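Local coordinates for farnesyl diphosphate phosphatase YisP (Bacillus subtilis subsp. subtilis, PDB 3WE9), which hydrolyses farnesyl diphosphate to farnesol and diphosphate, a step that supports biofilm formation, at residues A[32-40]-A[229-240]; A[121-130]-A[153-164]. One frame throughout, in Å; residues are numbered along the deposited sequence.

Interaction 1 (A[32-40]-A[229-240])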
loop_
_atom_site.group_PDB
_atom_site.type_symbol
_atom_site.label_atom_id
_atom_site.label_comp_id
_atom_site.label_asym_id
_atom_site.label_seq_id
_atom_site.Cartn_x
_atom_site.Cartn_y
_atom_site.Cartn_z
ATOM N N ALA A 32 6.187 -7.028 -6.862
ATOM C CA ALA A 32 6.025 -7.976 -5.763
ATOM C C ALA A 32 4.967 -9.024 -6.110
ATOM O O ALA A 32 5.128 -10.208 -5.813
ATOM C CB ALA A 32 5.625 -7.238 -4.489
ATOM N N LEU A 33 3.889 -8.575 -6.743
ATOM C CA LEU A 33 2.793 -9.458 -7.132
ATOM C C LEU A 33 3.156 -10.417 -8.261
ATOM O O LEU A 33 2.530 -11.469 -8.411
ATOM C CB LEU A 33 1.585 -8.623 -7.564
ATOM C CG LEU A 33 0.874 -7.784 -6.497
ATOM C CD1 LEU A 33 -0.196 -6.924 -7.163
ATOM C CD2 LEU A 33 0.264 -8.688 -5.444
ATOM N N SER A 34 4.168 -10.058 -9.046
ATOM C CA SER A 34 4.580 -10.886 -10.175
ATOM C C SER A 34 4.990 -12.297 -9.764
ATOM O O SER A 34 4.967 -13.215 -10.581
ATOM C CB SER A 34 5.731 -10.215 -10.939
ATOM O OG SER A 34 6.934 -10.238 -10.187
ATOM N N TYR A 35 5.354 -12.469 -8.496
ATOM C CA TYR A 35 5.780 -13.771 -7.992
ATOM C C TYR A 35 4.634 -14.740 -7.716
ATOM O O TYR A 35 4.864 -15.928 -7.484
ATOM C CB TYR A 35 6.621 -13.588 -6.729
ATOM C CG TYR A 35 7.884 -12.805 -6.985
ATOM C CD1 TYR A 35 8.904 -13.331 -7.774
ATOM C CD2 TYR A 35 8.050 -11.522 -6.462
ATOM C CE1 TYR A 35 10.061 -12.601 -8.037
ATOM C CE2 TYR A 35 9.200 -10.781 -6.719
ATOM C CZ TYR A 35 10.201 -11.327 -7.506
ATOM O OH TYR A 35 11.345 -10.605 -7.756
ATOM N N LEU A 36 3.406 -14.240 -7.737
ATOM C CA LEU A 36 2.244 -15.094 -7.508
ATOM C C LEU A 36 1.898 -15.888 -8.767
ATOM O O LEU A 36 2.218 -15.470 -9.882
ATOM C CB LEU A 36 1.026 -14.244 -7.131
ATOM C CG LEU A 36 0.988 -13.520 -5.780
ATOM C CD1 LEU A 36 -0.160 -12.519 -5.780
ATOM C CD2 LEU A 36 0.824 -14.530 -4.656
ATOM N N PRO A 37 1.254 -17.057 -8.602
ATOM C CA PRO A 37 0.872 -17.855 -9.768
ATOM C C PRO A 37 -0.095 -16.973 -10.555
ATOM O O PRO A 37 -0.738 -16.094 -9.976
ATOM C CB PRO A 37 0.179 -19.067 -9.146
ATOM C CG PRO A 37 0.937 -19.246 -7.862
ATOM C CD PRO A 37 1.054 -17.818 -7.356
ATOM N N LEU A 38 -0.196 -17.203 -11.859
ATOM C CA LEU A 38 -1.053 -16.397 -12.724
ATOM C C LEU A 38 -2.454 -16.087 -12.198
ATOM O O LEU A 38 -2.860 -14.921 -12.145
ATOM C CB LEU A 38 -1.159 -17.056 -14.107
ATOM C CG LEU A 38 -1.926 -16.246 -15.158
ATOM C CD1 LEU A 38 -1.300 -14.860 -15.290
ATOM C CD2 LEU A 38 -1.902 -16.980 -16.495
ATOM N N LYS A 39 -3.197 -17.117 -11.810
ATOM C CA LYS A 39 -4.554 -16.907 -11.316
ATOM C C LYS A 39 -4.592 -15.912 -10.154
ATOM O O LYS A 39 -5.385 -14.968 -10.161
ATOM C CB LYS A 39 -5.185 -18.235 -10.885
ATOM C CG LYS A 39 -6.658 -18.106 -10.529
ATOM C CD LYS A 39 -7.234 -19.414 -10.007
ATOM C CE LYS A 39 -7.301 -20.472 -11.087
ATOM N NZ LYS A 39 -7.769 -21.775 -10.524
ATOM N N GLN A 40 -3.740 -16.124 -9.156
ATOM C CA GLN A 40 -3.687 -15.219 -8.012
ATOM C C GLN A 40 -3.174 -13.828 -8.423
ATOM O O GLN A 40 -3.697 -12.806 -7.985
ATOM C CB GLN A 40 -2.784 -15.806 -6.918
ATOM C CG GLN A 40 -3.420 -16.932 -6.100
ATOM C CD GLN A 40 -3.307 -18.306 -6.744
ATOM O OE1 GLN A 40 -2.918 -18.441 -7.903
ATOM N NE2 GLN A 40 -3.652 -19.336 -5.983
ATOM N N TYR A 229 3.673 -20.310 -2.360
ATOM C CA TYR A 229 3.311 -19.579 -3.568
ATOM C C TYR A 229 3.142 -18.070 -3.383
ATOM O O TYR A 229 3.176 -17.336 -4.362
ATOM C CB TYR A 229 2.056 -20.183 -4.230
ATOM C CG TYR A 229 0.740 -20.030 -3.480
ATOM C CD1 TYR A 229 0.031 -18.824 -3.492
ATOM C CD2 TYR A 229 0.183 -21.111 -2.800
ATOM C CE1 TYR A 229 -1.205 -18.705 -2.846
ATOM C CE2 TYR A 229 -1.045 -21.006 -2.149
ATOM C CZ TYR A 229 -1.736 -19.807 -2.173
ATOM O OH TYR A 229 -2.948 -19.718 -1.520
ATOM N N SER A 230 2.972 -17.602 -2.148
ATOM C CA SER A 230 2.816 -16.160 -1.922
ATOM C C SER A 230 3.884 -15.522 -1.019
ATOM O O SER A 230 3.869 -14.307 -0.796
ATOM C CB SER A 230 1.409 -15.850 -1.370
ATOM O OG SER A 230 1.196 -16.410 -0.085
ATOM N N GLN A 231 4.817 -16.328 -0.518
ATOM C CA GLN A 231 5.877 -15.820 0.357
ATOM C C GLN A 231 6.813 -14.831 -0.324
ATOM O O GLN A 231 7.174 -13.807 0.260
ATOM C CB GLN A 231 6.719 -16.964 0.925
ATOM C CG GLN A 231 6.037 -17.744 2.021
ATOM C CD GLN A 231 6.997 -18.644 2.776
ATOM O OE1 GLN A 231 6.595 -19.375 3.679
ATOM N NE2 GLN A 231 8.272 -18.589 2.415
ATOM N N LYS A 232 7.226 -15.141 -1.548
ATOM C CA LYS A 232 8.116 -14.248 -2.269
ATOM C C LYS A 232 7.442 -12.907 -2.516
ATOM O O LYS A 232 8.103 -11.869 -2.551
ATOM C CB LYS A 232 8.551 -14.877 -3.595
ATOM C CG LYS A 232 9.427 -16.106 -3.406
ATOM C CD LYS A 232 9.908 -16.684 -4.725
ATOM C CE LYS A 232 10.959 -15.800 -5.375
ATOM N NZ LYS A 232 11.605 -16.521 -6.511
ATOM N N THR A 233 6.125 -12.934 -2.689
ATOM C CA THR A 233 5.366 -11.707 -2.919
ATOM C C THR A 233 5.320 -10.862 -1.648
ATOM O O THR A 233 5.508 -9.651 -1.701
ATOM C CB THR A 233 3.929 -12.023 -3.397
ATOM O OG1 THR A 233 3.970 -12.463 -4.761
ATOM C CG2 THR A 233 3.027 -10.786 -3.297
ATOM N N VAL A 234 5.082 -11.497 -0.506
ATOM C CA VAL A 234 5.036 -10.774 0.762
ATOM C C VAL A 234 6.432 -10.276 1.130
ATOM O O VAL A 234 6.603 -9.130 1.541
ATOM C CB VAL A 234 4.499 -11.665 1.909
ATOM C CG1 VAL A 234 4.580 -10.916 3.234
ATOM C CG2 VAL A 234 3.052 -12.064 1.627
ATOM N N LYS A 235 7.427 -11.142 0.964
ATOM C CA LYS A 235 8.814 -10.798 1.258
ATOM C C LYS A 235 9.254 -9.616 0.390
ATOM O O LYS A 235 9.903 -8.685 0.871
ATOM C CB LYS A 235 9.717 -12.010 0.990
ATOM C CG LYS A 235 11.180 -11.817 1.369
ATOM C CD LYS A 235 11.981 -13.091 1.105
ATOM C CE LYS A 235 13.436 -12.942 1.535
ATOM N NZ LYS A 235 14.223 -14.187 1.281
ATOM N N ALA A 236 8.895 -9.654 -0.888
ATOM C CA ALA A 236 9.250 -8.575 -1.804
ATOM C C ALA A 236 8.625 -7.259 -1.332
ATOM O O ALA A 236 9.297 -6.228 -1.261
ATOM C CB ALA A 236 8.770 -8.905 -3.212
ATOM N N ALA A 237 7.338 -7.303 -1.006
ATOM C CA ALA A 237 6.628 -6.111 -0.543
ATOM C C ALA A 237 7.310 -5.527 0.694
ATOM O O ALA A 237 7.489 -4.316 0.804
ATOM C CB ALA A 237 5.171 -6.458 -0.226
ATOM N N LEU A 238 7.679 -6.402 1.626
ATOM C CA LEU A 238 8.352 -5.986 2.845
ATOM C C LEU A 238 9.688 -5.308 2.539
ATOM O O LEU A 238 9.951 -4.197 3.000
ATOM C CB LEU A 238 8.585 -7.197 3.753
ATOM C CG LEU A 238 7.335 -7.748 4.446
ATOM C CD1 LEU A 238 7.672 -9.051 5.168
ATOM C CD2 LEU A 238 6.807 -6.711 5.427
ATOM N N HIS A 239 10.527 -5.984 1.760
ATOM C CA HIS A 239 11.842 -5.448 1.398
ATOM C C HIS A 239 11.767 -4.130 0.639
ATOM O O HIS A 239 12.539 -3.207 0.904
ATOM C CB HIS A 239 12.608 -6.465 0.545
ATOM C CG HIS A 239 13.280 -7.540 1.340
ATOM N ND1 HIS A 239 12.617 -8.293 2.286
ATOM C CD2 HIS A 239 14.558 -7.987 1.332
ATOM C CE1 HIS A 239 13.459 -9.155 2.827
ATOM N NE2 HIS A 239 14.644 -8.991 2.266
ATOM N N LEU A 240 10.841 -4.047 -0.310
ATOM C CA LEU A 240 10.682 -2.851 -1.128
ATOM C C LEU A 240 10.281 -1.614 -0.335
ATOM O O LEU A 240 10.828 -0.533 -0.548
ATOM C CB LEU A 240 9.652 -3.099 -2.235
ATOM C CG LEU A 240 10.080 -4.087 -3.328
ATOM C CD1 LEU A 240 8.902 -4.395 -4.248
ATOM C CD2 LEU A 240 11.242 -3.494 -4.118
HETATM O O HOH W 1 4.286 -18.594 -6.737
HETATM O O HOH W 2 -4.823 -18.690 -3.144
#
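The carbonyl oxygen of Ala-32, in helix 27-33, accepts a hydrogen bond from the hydroxyl of Thr-233, with OG1 2.7 Å from Ala-32 O. The donor lies 23° off the carbonyl plane, at a C=O...donor angle of 146°. The same oxygen takes a CA-H...O contact from Thr-233, CA to O 3.3 Å, so backbone and side chain of one residue converge on it. With OG1 anti to its own carbonyl carbon (chi1 -74°), the threonine directs its hydroxyl at Ala-32, while CG2 passes the same carbonyl and reaches CD2 of Leu-33. Leu-36 comes across Thr-233 at about a right angle, its CG close to OG1 and its CD2 lying 3.6 Å from CB of Ser-230; the hydroxyl of that serine is engaged with the carbonyl of Leu-140.

In the all-helical isoprenoid synthase fold of the squalene/phytoene synthase family, this contact sets the turn between helices 27-33 and 38-54 against helix 228-250. Ala-32 is a knob in a hole formed by Thr-233, Ala-236, Ala-237 and Leu-240, its CB 3.8 Å from CB of Ala-236. Beyond it the Tyr-35 side chain crosses that of Lys-232 at about a right angle, and CE2 of its ring reaches the Ala-236 methyl; Leu-271 of helix 264-271 packs on both Tyr-35 and Ala-236.

Pro-37, the N-cap of helix 38-54, has its CG 3.9 Å from CB of Tyr-229. One water donates to both Tyr-35 O and Tyr-229 O. A second accepts from NE2 of Gln-40 at 3.1 Å and is hydrogen-bonded to OH of Tyr-229, 2.7 Å away.

Interaction 2 (A[121-130]-A[153-164])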
loop_
_atom_site.group_PDB
_atom_site.type_symbol
_atom_site.label_atom_id
_atom_site.label_comp_id
_atom_site.label_asym_id
_atom_site.label_seq_id
_atom_site.Cartn_x
_atom_site.Cartn_y
_atom_site.Cartn_z
ATOM N N LEU A 121 -4.258 9.370 11.796
ATOM C CA LEU A 121 -3.508 8.957 10.612
ATOM C C LEU A 121 -3.523 7.428 10.506
ATOM O O LEU A 121 -3.713 6.876 9.422
ATOM C CB LEU A 121 -2.056 9.443 10.696
ATOM C CG LEU A 121 -1.132 9.002 9.551
ATOM C CD1 LEU A 121 -1.620 9.570 8.225
ATOM C CD2 LEU A 121 0.288 9.470 9.836
ATOM N N LEU A 122 -3.320 6.756 11.638
ATOM C CA LEU A 122 -3.302 5.294 11.683
ATOM C C LEU A 122 -4.647 4.701 11.296
ATOM O O LEU A 122 -4.714 3.695 10.588
ATOM C CB LEU A 122 -2.923 4.804 13.086
ATOM C CG LEU A 122 -1.517 5.157 13.578
ATOM C CD1 LEU A 122 -1.304 4.617 14.991
ATOM C CD2 LEU A 122 -0.495 4.569 12.616
ATOM N N MET A 123 -5.718 5.322 11.773
ATOM C CA MET A 123 -7.065 4.859 11.472
ATOM C C MET A 123 -7.299 4.991 9.976
ATOM O O MET A 123 -7.944 4.144 9.353
ATOM C CB MET A 123 -8.089 5.692 12.254
ATOM C CG MET A 123 -9.546 5.398 11.912
ATOM S SD MET A 123 -10.011 3.658 12.039
ATOM C CE MET A 123 -9.588 3.306 13.703
ATOM N N TYR A 124 -6.760 6.053 9.395
ATOM C CA TYR A 124 -6.915 6.261 7.967
ATOM C C TYR A 124 -6.143 5.225 7.149
ATOM O O TYR A 124 -6.642 4.723 6.141
ATOM C CB TYR A 124 -6.448 7.650 7.569
ATOM C CG TYR A 124 -6.699 7.912 6.114
ATOM C CD1 TYR A 124 -7.996 7.868 5.603
ATOM C CD2 TYR A 124 -5.650 8.164 5.237
ATOM C CE1 TYR A 124 -8.244 8.067 4.254
ATOM C CE2 TYR A 124 -5.890 8.365 3.881
ATOM C CZ TYR A 124 -7.187 8.317 3.400
ATOM O OH TYR A 124 -7.437 8.533 2.067
ATOM N N ALA A 125 -4.918 4.925 7.568
ATOM C CA ALA A 125 -4.102 3.938 6.866
ATOM C C ALA A 125 -4.777 2.576 7.012
ATOM O O ALA A 125 -4.711 1.731 6.124
ATOM C CB ALA A 125 -2.702 3.898 7.466
ATOM N N TYR A 126 -5.428 2.380 8.152
ATOM C CA TYR A 126 -6.126 1.134 8.442
ATOM C C TYR A 126 -7.313 0.925 7.508
ATOM O O TYR A 126 -7.481 -0.158 6.941
ATOM C CB TYR A 126 -6.600 1.134 9.901
ATOM C CG TYR A 126 -7.525 -0.011 10.263
ATOM C CD1 TYR A 126 -7.126 -1.337 10.101
ATOM C CD2 TYR A 126 -8.803 0.234 10.763
ATOM C CE1 TYR A 126 -7.976 -2.395 10.427
ATOM C CE2 TYR A 126 -9.665 -0.815 11.094
ATOM C CZ TYR A 126 -9.243 -2.125 10.924
ATOM O OH TYR A 126 -10.081 -3.163 11.258
ATOM N N ARG A 127 -8.113 1.971 7.327
ATOM C CA ARG A 127 -9.304 1.895 6.484
ATOM C C ARG A 127 -9.012 1.805 4.994
ATOM O O ARG A 127 -9.886 1.430 4.214
ATOM C CB ARG A 127 -10.210 3.105 6.738
ATOM C CG ARG A 127 -10.595 3.317 8.191
ATOM C CD ARG A 127 -11.527 4.524 8.326
ATOM N NE ARG A 127 -10.950 5.731 7.732
ATOM C CZ ARG A 127 -10.509 6.779 8.426
ATOM N NH1 ARG A 127 -10.575 6.781 9.749
ATOM N NH2 ARG A 127 -10.004 7.831 7.799
ATOM N N THR A 128 -7.795 2.163 4.591
ATOM C CA THR A 128 -7.434 2.106 3.181
ATOM C C THR A 128 -6.426 0.980 2.921
ATOM O O THR A 128 -6.788 -0.066 2.373
ATOM C CB THR A 128 -6.881 3.474 2.689
ATOM O OG1 THR A 128 -5.836 3.927 3.564
ATOM C CG2 THR A 128 -8.002 4.519 2.665
ATOM N N GLY A 129 -5.172 1.185 3.321
ATOM C CA GLY A 129 -4.165 0.152 3.131
ATOM C C GLY A 129 -4.499 -1.134 3.872
ATOM O O GLY A 129 -4.362 -2.227 3.322
ATOM N N GLY A 130 -4.934 -1.009 5.123
ATOM C CA GLY A 130 -5.283 -2.189 5.901
ATOM C C GLY A 130 -6.421 -2.957 5.253
ATOM O O GLY A 130 -6.425 -4.195 5.220
ATOM N N VAL A 153 -3.314 -7.260 7.118
ATOM C CA VAL A 153 -3.796 -5.922 7.426
ATOM C C VAL A 153 -2.619 -5.019 7.799
ATOM O O VAL A 153 -2.532 -3.876 7.342
ATOM C CB VAL A 153 -4.823 -5.950 8.586
ATOM C CG1 VAL A 153 -5.183 -4.528 9.004
ATOM C CG2 VAL A 153 -6.082 -6.703 8.143
ATOM N N SER A 154 -1.710 -5.539 8.616
ATOM C CA SER A 154 -0.549 -4.762 9.025
ATOM C C SER A 154 0.318 -4.380 7.820
ATOM O O SER A 154 0.839 -3.274 7.753
ATOM C CB SER A 154 0.280 -5.544 10.047
ATOM O OG SER A 154 -0.358 -5.533 11.315
ATOM N N LEU A 155 0.469 -5.298 6.871
ATOM C CA LEU A 155 1.264 -5.022 5.679
ATOM C C LEU A 155 0.630 -3.891 4.864
ATOM O O LEU A 155 1.301 -2.933 4.493
ATOM C CB LEU A 155 1.378 -6.274 4.807
ATOM C CG LEU A 155 2.150 -6.067 3.497
ATOM C CD1 LEU A 155 3.575 -5.624 3.804
ATOM C CD2 LEU A 155 2.139 -7.356 2.680
ATOM N N GLY A 156 -0.664 -4.007 4.591
ATOM C CA GLY A 156 -1.347 -2.980 3.821
ATOM C C GLY A 156 -1.320 -1.631 4.516
ATOM O O GLY A 156 -1.128 -0.592 3.879
ATOM N N LEU A 157 -1.532 -1.657 5.826
ATOM C CA LEU A 157 -1.521 -0.458 6.657
ATOM C C LEU A 157 -0.139 0.201 6.555
ATOM O O LEU A 157 -0.025 1.393 6.281
ATOM C CB LEU A 157 -1.818 -0.864 8.111
ATOM C CG LEU A 157 -1.870 0.037 9.359
ATOM C CD1 LEU A 157 -1.079 1.315 9.179
ATOM C CD2 LEU A 157 -3.306 0.329 9.694
ATOM N N ALA A 158 0.906 -0.594 6.769
ATOM C CA ALA A 158 2.279 -0.093 6.707
ATOM C C ALA A 158 2.614 0.494 5.329
ATOM O O ALA A 158 3.252 1.545 5.223
ATOM C CB ALA A 158 3.253 -1.221 7.039
ATOM N N ILE A 159 2.184 -0.190 4.274
ATOM C CA ILE A 159 2.450 0.283 2.917
ATOM C C ILE A 159 1.805 1.649 2.676
ATOM O O ILE A 159 2.383 2.523 2.017
ATOM C CB ILE A 159 1.943 -0.748 1.884
ATOM C CG1 ILE A 159 2.851 -1.988 1.916
ATOM C CG2 ILE A 159 1.892 -0.130 0.496
ATOM C CD1 ILE A 159 2.327 -3.178 1.099
ATOM N N GLN A 160 0.607 1.844 3.216
ATOM C CA GLN A 160 -0.066 3.128 3.058
ATOM C C GLN A 160 0.725 4.201 3.818
ATOM O O GLN A 160 0.903 5.325 3.338
ATOM C CB GLN A 160 -1.502 3.040 3.584
ATOM C CG GLN A 160 -2.339 4.266 3.277
ATOM C CD GLN A 160 -2.560 4.466 1.784
ATOM O OE1 GLN A 160 -1.611 4.555 1.009
ATOM N NE2 GLN A 160 -3.822 4.543 1.378
ATOM N N LEU A 161 1.212 3.856 5.005
ATOM C CA LEU A 161 2.001 4.805 5.783
ATOM C C LEU A 161 3.272 5.158 5.026
ATOM O O LEU A 161 3.700 6.314 5.016
ATOM C CB LEU A 161 2.370 4.228 7.151
ATOM C CG LEU A 161 1.238 4.121 8.182
ATOM C CD1 LEU A 161 1.781 3.505 9.474
ATOM C CD2 LEU A 161 0.649 5.500 8.451
ATOM N N VAL A 162 3.881 4.170 4.383
ATOM C CA VAL A 162 5.102 4.446 3.629
ATOM C C VAL A 162 4.805 5.384 2.462
ATOM O O VAL A 162 5.549 6.331 2.202
ATOM C CB VAL A 162 5.743 3.148 3.111
ATOM C CG1 VAL A 162 6.921 3.476 2.186
ATOM C CG2 VAL A 162 6.239 2.328 4.293
ATOM N N ARG A 163 3.711 5.123 1.758
ATOM C CA ARG A 163 3.334 5.979 0.646
ATOM C C ARG A 163 3.115 7.403 1.147
ATOM O O ARG A 163 3.561 8.366 0.522
ATOM C CB ARG A 163 2.060 5.451 -0.018
ATOM C CG ARG A 163 2.286 4.201 -0.850
ATOM C CD ARG A 163 0.971 3.606 -1.309
ATOM N NE ARG A 163 1.169 2.559 -2.304
ATOM C CZ ARG A 163 1.471 2.784 -3.580
ATOM N NH1 ARG A 163 1.608 4.028 -4.021
ATOM N NH2 ARG A 163 1.634 1.767 -4.415
ATOM N N PHE A 164 2.432 7.531 2.282
ATOM C CA PHE A 164 2.168 8.844 2.859
ATOM C C PHE A 164 3.468 9.584 3.153
ATOM O O PHE A 164 3.585 10.772 2.869
ATOM C CB PHE A 164 1.367 8.722 4.163
ATOM C CG PHE A 164 -0.059 8.274 3.972
ATOM C CD1 PHE A 164 -0.598 8.110 2.694
ATOM C CD2 PHE A 164 -0.874 8.035 5.080
ATOM C CE1 PHE A 164 -1.925 7.719 2.521
ATOM C CE2 PHE A 164 -2.208 7.642 4.920
ATOM C CZ PHE A 164 -2.735 7.484 3.638
#
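A glycine-mediated helix crossing, within the all-helical isoprenoid synthase fold, brings helix 118-140 against helix 145-165: the short segments approach to 7.0 Å between axes, their directions 114° apart. Gly-129 and Gly-156 face each other where the backbones meet. With no side chains between them, CA of Gly-129 comes to 4.3 Å from CA of Gly-156, and reciprocal CA-H...O contacts form, from Gly-129 CA to Gly-156 O at 3.2 Å and from Gly-156 CA to Gly-129 O at 3.1 Å. Gly-130 adds a third, to the carbonyl of Val-153. Gly-129 and Gly-130 lie in the wider pi-type turn at 126-130.

Leu-157 enters as a knob among Leu-122, Ala-125, Tyr-126 and Gly-130. Its CD1 lies against the Ala-125 methyl, which also meets CD2 of Leu-161. At one flank, CG1 of Val-153 lies in the plane of the Tyr-126 ring, at its edge, 3.8 Å from CE1. On the other, Phe-164 and Tyr-124 meet rim to rim with planes 14° apart, neither ring over the other's face, and Leu-121 slides CD1 past CD2 of Phe-164 at 3.6 Å.

The polar link across the crossing is made by Gln-160, whose bent chain brings its amide to Thr-128. That hydroxyl has two roles, donating to Tyr-124 O in its own helix and accepting from the amide; Gln-160 NE2 approaches Thr-128 OG1 at 3.0 Å, with an N-H...O angle of 166° and the acceptor almost in the amide plane.

Interaction 2 is nested along the chain inside the loop closed by interaction 1: residues 32-40 come first, then 121-130 and 153-164, and finally 229-240. The centres of the two contacts are about 19 Å apart. Interaction 1 lies farther from the centre of the chain, about 14 Å against 7 Å. They meet where helix 228-250 packs on helix 145-165, through Leu-238 CD2 and Leu-155 CD1, 3.8 Å apart, with Ala-237 also touching Leu-155. A continuous series of helical contacts thus runs from the 27-33/38-54 turn through helices 228-250 and 145-165 to helix 118-140, joining early, middle and late parts of one monomeric helical domain.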